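Local coordinates for hydrogenase (NiFe) small subunit HydA (Allochromatium vinosum, PDB 3MYR), which probably oxidises hydrogen for an electron acceptor together with the large subunit, carrying the electrons over two [4Fe-4S] clusters and one [3Fe-4S] cluster, at residues A[16-27]-A[148-159]; A[5-13]-A[93-101]. One frame throughout, in Å; residues are numbered along the deposited sequence.

Contact 1 (A[16-27]-A[148-159]); sequences GCTESLTRAHAP and PPIPMVITGVIA. With SF4 (iron/sulfur cluster), chain I.
S20 and A24 of 16-27 lie against P151 of 148-159 where two helices cross: the axes of 16-23 and 151-159 come within 7.8 Å at a signed angle of -79°. The CA atoms come closest at A24 and P151, 4.6 Å apart. One direct hydrogen bond joins the segments. With OG anti to the backbone N (chi1 -178°), S20 donates from OG to P149 O at 2.7 Å, and a C=O...donor angle of 163° puts the hydroxyl almost in line with the carbonyl. With an alanine here the P149 carbonyl would probably lose this donor, and the only direct hydrogen bond between the segments would go with it. Around that bond the P151 ring packs on S20 O, and I154 CD1 lies 3.6 Å from S20 OG. Farther along, A24 CB presses on T155 CG2 at 3.3 Å, tighter than usual for two carbons, and water 1 links A26 O, M152 O and T155 OG1. At the other end C17 SG binds iron FE2 of SF4, the [4Fe-4S] cluster, at 2.3 Å. P149 CD lies 3.8 Å from C17 SG, and P148 packs beside the cluster. Helix 29-36 covers L21 and T155 through L29 and L32, strand 69-77 meets C17 and I158, helix 177-180 packs on P149 and V153, and P213 of the large subunit closes over S20 and P148.

Contact 2 (A[5-13]-A[93-101]); sequences SVIWLSFQE and NYSILMETV
F11 lies against N93, I96 and L97 of helix 93-101. The side chains of F11 and N93 slide past each other in opposite directions, but the fine fit of ring and amide is doubtful, since the model brings them too close. Placing CG anti to the carbonyl carbon (chi1 -70°) sends the F11 ring out toward the helix, where its CZ reaches I96 CG2 at 4.0 Å. That methyl sits at the ring edge, near its plane. L97 crosses the phenyl group at about a right angle, its CB 3.9 Å from F11 CE2. The amide oxygen N93 OD1 is hydrogen-bonded to S86 OG, so its polar need is met outside the pair.

Nearer the start of the strand the approach changes to end-on. L9 and T100 reach toward each other tip to tip, L9 CD1 being 3.9 Å from T100 CB, and I7 meets the same threonine with CG2 4.1 Å from T100 CG2. The L9 and I96 side chains pass at a slant, with L9 CD2 4.2 Å from I96 CG2. T100 can offer its methyl because its hydroxyl is turned back on its own helix: OG1 donates to I96 O at 2.7 Å, while T100 N reaches that carbonyl from the opposite face.

Strand 5-10 and helix 93-101 run nearly antiparallel, 163° between directions and 10.1 Å between axes. Alternate residues I7, L9 and F11 point at the helix, and the strand is paired in parallel with 38-41 and 69-77. This is the helix-on-sheet packing of an alpha/beta domain with a parallel, flavodoxin-like core.

Both contacts are buried, but contact 1 lies about 9 Å from the chain centre and contact 2 about 15 Å, their own centres being about 19 Å apart. Contact 1 has exposed residues at its H25 and A26 end, whereas all touching residues of contact 2 are buried. Strand 5-10 is followed, after a short loop, by helix 16-23, and the two elements meet again through W8, whose CZ3 lies 3.6 Å from L21 CD2. Contact 1 combines metal ligation, a serine-to-carbonyl hydrogen bond and prolines. The 11-13 end of contact 2 also approaches the cluster and the large subunit, but its strand-helix interface is mainly apolar.

Contact 1 (A[16-27]-A[148-159])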
loop_
_atom_site.group_PDB
_atom_site.type_symbol
_atom_site.label_atom_id
_atom_site.label_comp_id
_atom_site.label_asym_id
_atom_site.label_seq_id
_atom_site.Cartn_x
_atom_site.Cartn_y
_atom_site.Cartn_z
ATOM N N GLY A 16 5.922 -0.486 -2.940
ATOM C CA GLY A 16 5.874 0.328 -4.168
ATOM C C GLY A 16 6.475 -0.307 -5.404
ATOM O O GLY A 16 5.930 -0.131 -6.533
ATOM N N CYS A 17 7.570 -1.055 -5.238
ATOM C CA CYS A 17 8.215 -1.603 -6.415
ATOM C C CYS A 17 7.401 -2.733 -6.998
ATOM O O CYS A 17 7.329 -2.892 -8.221
ATOM C CB CYS A 17 9.702 -2.020 -6.110
ATOM S SG CYS A 17 10.724 -0.566 -5.640
ATOM N N THR A 18 6.798 -3.572 -6.141
ATOM C CA THR A 18 5.903 -4.592 -6.669
ATOM C C THR A 18 4.647 -3.976 -7.313
ATOM O O THR A 18 4.210 -4.410 -8.373
ATOM C CB THR A 18 5.478 -5.597 -5.490
ATOM O OG1 THR A 18 6.608 -6.449 -5.273
ATOM C CG2 THR A 18 4.226 -6.423 -5.909
ATOM N N GLU A 19 4.094 -2.919 -6.689
ATOM C CA GLU A 19 2.906 -2.296 -7.268
ATOM C C GLU A 19 3.304 -1.781 -8.625
ATOM O O GLU A 19 2.540 -1.895 -9.554
ATOM C CB GLU A 19 2.346 -1.126 -6.421
ATOM C CG GLU A 19 1.722 -1.666 -5.141
ATOM C CD GLU A 19 0.282 -2.171 -5.325
ATOM O OE1 GLU A 19 -0.262 -2.638 -4.308
ATOM O OE2 GLU A 19 -0.366 -2.051 -6.400
ATOM N N SER A 20 4.482 -1.168 -8.715
ATOM C CA SER A 20 4.914 -0.586 -9.985
ATOM C C SER A 20 4.930 -1.701 -11.067
ATOM O O SER A 20 4.395 -1.560 -12.178
ATOM C CB SER A 20 6.327 0.013 -9.855
ATOM O OG SER A 20 6.681 0.590 -11.088
ATOM N N LEU A 21 5.563 -2.818 -10.743
ATOM C CA LEU A 21 5.602 -3.981 -11.648
ATOM C C LEU A 21 4.197 -4.357 -12.152
ATOM O O LEU A 21 4.027 -4.689 -13.318
ATOM C CB LEU A 21 6.187 -5.205 -10.899
ATOM C CG LEU A 21 6.135 -6.569 -11.629
ATOM C CD1 LEU A 21 6.950 -6.621 -12.926
ATOM C CD2 LEU A 21 6.537 -7.730 -10.647
ATOM N N THR A 22 3.196 -4.362 -11.261
ATOM C CA THR A 22 1.795 -4.681 -11.709
ATOM C C THR A 22 1.208 -3.599 -12.600
ATOM O O THR A 22 0.260 -3.865 -13.330
ATOM C CB THR A 22 0.761 -4.874 -10.532
ATOM O OG1 THR A 22 0.448 -3.581 -9.992
ATOM C CG2 THR A 22 1.308 -5.776 -9.433
ATOM N N ARG A 23 1.799 -2.398 -12.596
ATOM C CA ARG A 23 1.282 -1.361 -13.517
ATOM C C ARG A 23 1.675 -1.529 -14.977
ATOM O O ARG A 23 1.053 -0.901 -15.858
ATOM C CB ARG A 23 1.670 0.079 -13.079
ATOM C CG ARG A 23 1.218 0.432 -11.638
ATOM C CD ARG A 23 -0.325 0.403 -11.416
ATOM N NE ARG A 23 -0.501 0.941 -10.055
ATOM C CZ ARG A 23 -0.477 0.271 -8.923
ATOM N NH1 ARG A 23 -0.636 -1.074 -8.881
ATOM N NH2 ARG A 23 -0.362 0.981 -7.794
ATOM N N ALA A 24 2.741 -2.282 -15.235
ATOM C CA ALA A 24 3.369 -2.281 -16.552
ATOM C C ALA A 24 2.396 -2.826 -17.600
ATOM O O ALA A 24 1.824 -3.938 -17.424
ATOM C CB ALA A 24 4.678 -3.151 -16.541
ATOM N N HIS A 25 2.304 -2.122 -18.725
ATOM C CA HIS A 25 1.335 -2.482 -19.765
ATOM C C HIS A 25 1.929 -3.478 -20.748
ATOM O O HIS A 25 1.186 -4.149 -21.431
ATOM C CB HIS A 25 0.887 -1.183 -20.467
ATOM C CG HIS A 25 -0.187 -1.352 -21.500
ATOM N ND1 HIS A 25 -1.526 -1.578 -21.170
ATOM C CD2 HIS A 25 -0.152 -1.251 -22.863
ATOM C CE1 HIS A 25 -2.247 -1.687 -22.287
ATOM N NE2 HIS A 25 -1.443 -1.478 -23.324
ATOM N N ALA A 26 3.262 -3.575 -20.867
ATOM C CA ALA A 26 3.876 -4.556 -21.838
ATOM C C ALA A 26 5.294 -4.818 -21.463
ATOM O O ALA A 26 6.068 -3.887 -21.389
ATOM C CB ALA A 26 3.916 -4.036 -23.290
ATOM N N PRO A 27 5.648 -6.085 -21.251
ATOM C CA PRO A 27 4.738 -7.215 -21.128
ATOM C C PRO A 27 4.018 -7.104 -19.760
ATOM O O PRO A 27 4.593 -6.541 -18.813
ATOM C CB PRO A 27 5.694 -8.419 -21.140
ATOM C CG PRO A 27 6.944 -7.879 -20.524
ATOM C CD PRO A 27 7.060 -6.459 -21.044
ATOM N N PRO A 148 8.971 4.447 -6.883
ATOM C CA PRO A 148 9.611 3.218 -7.417
ATOM C C PRO A 148 10.085 3.535 -8.856
ATOM O O PRO A 148 9.840 4.642 -9.353
ATOM C CB PRO A 148 8.463 2.203 -7.431
ATOM C CG PRO A 148 7.187 3.089 -7.702
ATOM C CD PRO A 148 7.512 4.483 -7.127
ATOM N N PRO A 149 10.826 2.624 -9.482
ATOM C CA PRO A 149 11.188 2.744 -10.885
ATOM C C PRO A 149 9.887 2.761 -11.700
ATOM O O PRO A 149 8.857 2.210 -11.294
ATOM C CB PRO A 149 11.947 1.371 -11.181
ATOM C CG PRO A 149 12.394 0.882 -9.739
ATOM C CD PRO A 149 11.193 1.303 -8.918
ATOM N N ILE A 150 9.992 3.284 -12.896
ATOM C CA ILE A 150 8.902 3.227 -13.890
ATOM C C ILE A 150 8.452 1.809 -14.219
ATOM O O ILE A 150 9.260 0.951 -14.497
ATOM C CB ILE A 150 9.335 3.934 -15.150
ATOM C CG1 ILE A 150 9.650 5.430 -14.799
ATOM C CG2 ILE A 150 8.178 3.957 -16.201
ATOM C CD1 ILE A 150 10.479 6.162 -16.012
ATOM N N PRO A 151 7.128 1.592 -14.333
ATOM C CA PRO A 151 6.700 0.172 -14.456
ATOM C C PRO A 151 7.330 -0.470 -15.668
ATOM O O PRO A 151 7.791 -1.626 -15.555
ATOM C CB PRO A 151 5.185 0.295 -14.697
ATOM C CG PRO A 151 4.804 1.511 -13.789
ATOM C CD PRO A 151 6.040 2.481 -13.902
ATOM N N MET A 152 7.299 0.234 -16.829
ATOM C CA MET A 152 7.833 -0.387 -18.041
ATOM C C MET A 152 9.343 -0.347 -18.138
ATOM O O MET A 152 9.906 -1.054 -18.965
ATOM C CB MET A 152 7.162 0.165 -19.282
ATOM C CG MET A 152 5.826 -0.647 -19.390
ATOM S SD MET A 152 5.175 -0.605 -20.998
ATOM C CE MET A 152 4.630 1.112 -21.138
ATOM N N VAL A 153 10.013 0.303 -17.164
ATOM C CA VAL A 153 11.467 0.077 -17.000
ATOM C C VAL A 153 11.708 -1.249 -16.329
ATOM O O VAL A 153 12.605 -2.006 -16.726
ATOM C CB VAL A 153 12.133 1.234 -16.231
ATOM C CG1 VAL A 153 13.560 0.856 -15.793
ATOM C CG2 VAL A 153 12.116 2.491 -17.107
ATOM N N ILE A 154 10.963 -1.545 -15.269
ATOM C CA ILE A 154 11.107 -2.871 -14.622
ATOM C C ILE A 154 10.875 -4.007 -15.627
ATOM O O ILE A 154 11.707 -4.867 -15.768
ATOM C CB ILE A 154 10.203 -3.025 -13.423
ATOM C CG1 ILE A 154 10.443 -1.849 -12.469
ATOM C CG2 ILE A 154 10.476 -4.359 -12.652
ATOM C CD1 ILE A 154 9.371 -1.774 -11.353
ATOM N N THR A 155 9.754 -4.008 -16.340
ATOM C CA THR A 155 9.512 -5.126 -17.240
ATOM C C THR A 155 10.425 -5.015 -18.488
ATOM O O THR A 155 10.712 -6.004 -19.102
ATOM C CB THR A 155 8.014 -5.179 -17.681
ATOM O OG1 THR A 155 7.637 -3.888 -18.195
ATOM C CG2 THR A 155 7.109 -5.440 -16.485
ATOM N N GLY A 156 10.784 -3.809 -18.892
ATOM C CA GLY A 156 11.779 -3.575 -19.945
ATOM C C GLY A 156 13.135 -4.271 -19.711
ATOM O O GLY A 156 13.701 -4.888 -20.621
ATOM N N VAL A 157 13.633 -4.172 -18.492
ATOM C CA VAL A 157 14.864 -4.816 -18.110
ATOM C C VAL A 157 14.657 -6.309 -18.126
ATOM O O VAL A 157 15.500 -7.059 -18.633
ATOM C CB VAL A 157 15.261 -4.394 -16.689
ATOM C CG1 VAL A 157 16.471 -5.257 -16.165
ATOM C CG2 VAL A 157 15.749 -2.928 -16.708
ATOM N N ILE A 158 13.548 -6.766 -17.571
ATOM C CA ILE A 158 13.286 -8.181 -17.575
ATOM C C ILE A 158 13.150 -8.709 -19.000
ATOM O O ILE A 158 13.719 -9.748 -19.309
ATOM C CB ILE A 158 12.023 -8.520 -16.744
ATOM C CG1 ILE A 158 12.296 -8.215 -15.271
ATOM C CG2 ILE A 158 11.619 -10.003 -16.946
ATOM C CD1 ILE A 158 11.000 -8.209 -14.397
ATOM N N ALA A 159 12.421 -7.988 -19.859
ATOM C CA ALA A 159 12.217 -8.471 -21.236
ATOM C C ALA A 159 13.566 -8.476 -21.993
ATOM O O ALA A 159 13.796 -9.325 -22.817
ATOM C CB ALA A 159 11.236 -7.559 -21.991
HETATM FE FE1 SF4 I . 10.733 3.568 -2.945
HETATM FE FE2 SF4 I . 10.685 0.945 -3.899
HETATM FE FE3 SF4 I . 12.229 1.646 -1.640
HETATM FE FE4 SF4 I . 9.246 1.622 -1.804
HETATM S S1 SF4 I . 10.817 -0.231 -1.839
HETATM S S2 SF4 I . 10.669 2.995 -0.739
HETATM S S3 SF4 I . 8.991 2.558 -3.868
HETATM S S4 SF4 I . 12.504 2.417 -3.744
HETATM O O HOH W 1 8.690 -3.089 -21.050
#

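Contact 2 (A[5-13]-A[93-101])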
loop_
_atom_site.group_PDB
_atom_site.type_symbol
_atom_site.label_atom_id
_atom_site.label_comp_id
_atom_site.label_asym_id
_atom_site.label_seq_id
_atom_site.Cartn_x
_atom_site.Cartn_y
_atom_site.Cartn_z
ATOM N N SER A 5 13.282 -19.570 -13.895
ATOM C CA SER A 5 12.831 -19.318 -12.535
ATOM C C SER A 5 13.206 -17.937 -11.975
ATOM O O SER A 5 14.342 -17.443 -12.190
ATOM C CB SER A 5 13.379 -20.387 -11.639
ATOM O OG SER A 5 13.038 -20.127 -10.280
ATOM N N VAL A 6 12.226 -17.308 -11.297
ATOM C CA VAL A 6 12.410 -15.989 -10.689
ATOM C C VAL A 6 11.985 -15.998 -9.214
ATOM O O VAL A 6 10.899 -16.483 -8.868
ATOM C CB VAL A 6 11.645 -14.925 -11.454
ATOM C CG1 VAL A 6 11.770 -13.577 -10.690
ATOM C CG2 VAL A 6 12.195 -14.816 -12.927
ATOM N N ILE A 7 12.888 -15.598 -8.326
ATOM C CA ILE A 7 12.591 -15.525 -6.928
ATOM C C ILE A 7 12.615 -14.044 -6.515
ATOM O O ILE A 7 13.627 -13.349 -6.750
ATOM C CB ILE A 7 13.624 -16.258 -6.098
ATOM C CG1 ILE A 7 13.464 -17.790 -6.361
ATOM C CG2 ILE A 7 13.297 -16.041 -4.547
ATOM C CD1 ILE A 7 14.597 -18.629 -5.704
ATOM N N TRP A 8 11.495 -13.569 -5.949
ATOM C CA TRP A 8 11.322 -12.174 -5.581
ATOM C C TRP A 8 11.486 -12.075 -4.062
ATOM O O TRP A 8 10.666 -12.650 -3.308
ATOM C CB TRP A 8 9.944 -11.661 -6.030
ATOM C CG TRP A 8 9.851 -10.167 -5.864
ATOM C CD1 TRP A 8 9.789 -9.468 -4.665
ATOM C CD2 TRP A 8 9.801 -9.175 -6.900
ATOM N NE1 TRP A 8 9.624 -8.123 -4.910
ATOM C CE2 TRP A 8 9.659 -7.915 -6.267
ATOM C CE3 TRP A 8 9.778 -9.231 -8.320
ATOM C CZ2 TRP A 8 9.506 -6.725 -6.996
ATOM C CZ3 TRP A 8 9.723 -8.051 -9.018
ATOM C CH2 TRP A 8 9.553 -6.810 -8.348
ATOM N N LEU A 9 12.549 -11.407 -3.593
ATOM C CA LEU A 9 12.747 -11.242 -2.128
ATOM C C LEU A 9 12.306 -9.865 -1.743
ATOM O O LEU A 9 12.742 -8.856 -2.371
ATOM C CB LEU A 9 14.233 -11.409 -1.758
ATOM C CG LEU A 9 14.881 -12.759 -2.168
ATOM C CD1 LEU A 9 16.385 -12.789 -1.852
ATOM C CD2 LEU A 9 14.094 -13.816 -1.411
ATOM N N SER A 10 11.479 -9.766 -0.706
ATOM C CA SER A 10 10.980 -8.451 -0.236
ATOM C C SER A 10 11.554 -8.185 1.150
ATOM O O SER A 10 11.282 -8.954 2.073
ATOM C CB SER A 10 9.429 -8.510 -0.145
ATOM O OG SER A 10 8.932 -8.753 -1.435
ATOM N N PHE A 11 12.350 -7.140 1.326
ATOM C CA PHE A 11 13.029 -6.988 2.638
ATOM C C PHE A 11 12.532 -5.699 3.346
ATOM O O PHE A 11 11.312 -5.595 3.640
ATOM C CB PHE A 11 14.557 -7.017 2.375
ATOM C CG PHE A 11 15.081 -8.404 1.955
ATOM C CD1 PHE A 11 14.636 -9.558 2.605
ATOM C CD2 PHE A 11 16.067 -8.539 0.985
ATOM C CE1 PHE A 11 15.205 -10.824 2.344
ATOM C CE2 PHE A 11 16.613 -9.805 0.672
ATOM C CZ PHE A 11 16.180 -10.952 1.349
ATOM N N GLN A 12 13.340 -4.633 3.409
ATOM C CA GLN A 12 12.802 -3.394 4.025
ATOM C C GLN A 12 12.194 -2.529 2.926
ATOM O O GLN A 12 12.769 -1.471 2.522
ATOM C CB GLN A 12 13.889 -2.604 4.761
ATOM C CG GLN A 12 14.530 -3.382 5.934
ATOM C CD GLN A 12 15.596 -2.499 6.539
ATOM O OE1 GLN A 12 16.625 -2.276 5.913
ATOM N NE2 GLN A 12 15.365 -1.989 7.769
ATOM N N GLU A 13 11.073 -2.990 2.389
ATOM C CA GLU A 13 10.474 -2.283 1.263
ATOM C C GLU A 13 9.126 -1.677 1.697
ATOM O O GLU A 13 8.546 -2.059 2.769
ATOM C CB GLU A 13 10.250 -3.178 0.048
ATOM C CG GLU A 13 10.000 -4.626 0.322
ATOM C CD GLU A 13 8.541 -5.057 0.550
ATOM O OE1 GLU A 13 8.215 -5.607 1.676
ATOM O OE2 GLU A 13 7.789 -5.074 -0.454
ATOM N N ASN A 93 16.891 -10.984 7.251
ATOM C CA ASN A 93 16.925 -10.710 5.823
ATOM C C ASN A 93 18.329 -10.993 5.300
ATOM O O ASN A 93 18.494 -11.466 4.154
ATOM C CB ASN A 93 16.614 -9.236 5.548
ATOM C CG ASN A 93 15.102 -8.888 5.619
ATOM O OD1 ASN A 93 14.750 -7.707 5.472
ATOM N ND2 ASN A 93 14.254 -9.842 5.994
ATOM N N TYR A 94 19.350 -10.623 6.076
ATOM C CA TYR A 94 20.720 -10.767 5.576
ATOM C C TYR A 94 21.050 -12.224 5.282
ATOM O O TYR A 94 21.591 -12.597 4.195
ATOM C CB TYR A 94 21.719 -10.227 6.600
ATOM C CG TYR A 94 23.146 -10.489 6.181
ATOM C CD1 TYR A 94 23.677 -9.776 5.100
ATOM C CD2 TYR A 94 23.891 -11.567 6.717
ATOM C CE1 TYR A 94 24.966 -10.006 4.630
ATOM C CE2 TYR A 94 25.222 -11.814 6.251
ATOM C CZ TYR A 94 25.743 -11.004 5.208
ATOM O OH TYR A 94 27.010 -11.175 4.635
ATOM N N SER A 95 20.644 -13.077 6.216
ATOM C CA SER A 95 20.828 -14.542 6.038
ATOM C C SER A 95 20.095 -15.082 4.758
ATOM O O SER A 95 20.644 -15.881 3.970
ATOM C CB SER A 95 20.264 -15.214 7.282
ATOM O OG SER A 95 20.449 -16.545 7.160
ATOM N N ILE A 96 18.879 -14.599 4.531
ATOM C CA ILE A 96 18.062 -15.045 3.397
ATOM C C ILE A 96 18.663 -14.529 2.076
ATOM O O ILE A 96 18.781 -15.249 1.091
ATOM C CB ILE A 96 16.590 -14.574 3.549
ATOM C CG1 ILE A 96 15.921 -15.217 4.810
ATOM C CG2 ILE A 96 15.804 -14.881 2.231
ATOM C CD1 ILE A 96 14.775 -14.222 5.381
ATOM N N LEU A 97 19.077 -13.262 2.069
ATOM C CA LEU A 97 19.745 -12.688 0.916
ATOM C C LEU A 97 20.950 -13.535 0.507
ATOM O O LEU A 97 21.033 -13.984 -0.679
ATOM C CB LEU A 97 20.182 -11.242 1.205
ATOM C CG LEU A 97 21.086 -10.610 0.115
ATOM C CD1 LEU A 97 20.147 -10.271 -1.087
ATOM C CD2 LEU A 97 21.660 -9.276 0.626
ATOM N N MET A 98 21.856 -13.794 1.456
ATOM C CA MET A 98 23.116 -14.412 1.099
ATOM C C MET A 98 22.841 -15.830 0.659
ATOM O O MET A 98 23.422 -16.291 -0.315
ATOM C CB MET A 98 24.171 -14.372 2.256
ATOM C CG MET A 98 24.592 -12.894 2.646
ATOM S SD MET A 98 24.871 -11.817 1.221
ATOM C CE MET A 98 26.469 -12.515 0.699
ATOM N N GLU A 99 21.914 -16.522 1.332
ATOM C CA GLU A 99 21.657 -17.922 0.963
ATOM C C GLU A 99 20.905 -18.007 -0.424
ATOM O O GLU A 99 21.201 -18.875 -1.219
ATOM C CB GLU A 99 20.898 -18.608 2.098
ATOM C CG GLU A 99 19.869 -19.636 1.651
ATOM C CD GLU A 99 18.852 -20.042 2.764
ATOM O OE1 GLU A 99 19.305 -20.670 3.755
ATOM O OE2 GLU A 99 17.625 -19.742 2.650
ATOM N N THR A 100 20.016 -17.063 -0.749
ATOM C CA THR A 100 19.266 -17.158 -1.973
ATOM C C THR A 100 20.101 -16.704 -3.191
ATOM O O THR A 100 20.006 -17.300 -4.272
ATOM C CB THR A 100 18.028 -16.281 -1.867
ATOM O OG1 THR A 100 17.336 -16.650 -0.671
ATOM C CG2 THR A 100 17.113 -16.479 -3.025
ATOM N N VAL A 101 20.968 -15.706 -3.027
ATOM C CA VAL A 101 21.760 -15.252 -4.181
ATOM C C VAL A 101 22.926 -16.221 -4.456
ATOM O O VAL A 101 23.478 -16.186 -5.531
ATOM C CB VAL A 101 22.298 -13.795 -4.082
ATOM C CG1 VAL A 101 21.159 -12.809 -3.773
ATOM C CG2 VAL A 101 23.405 -13.691 -3.019
#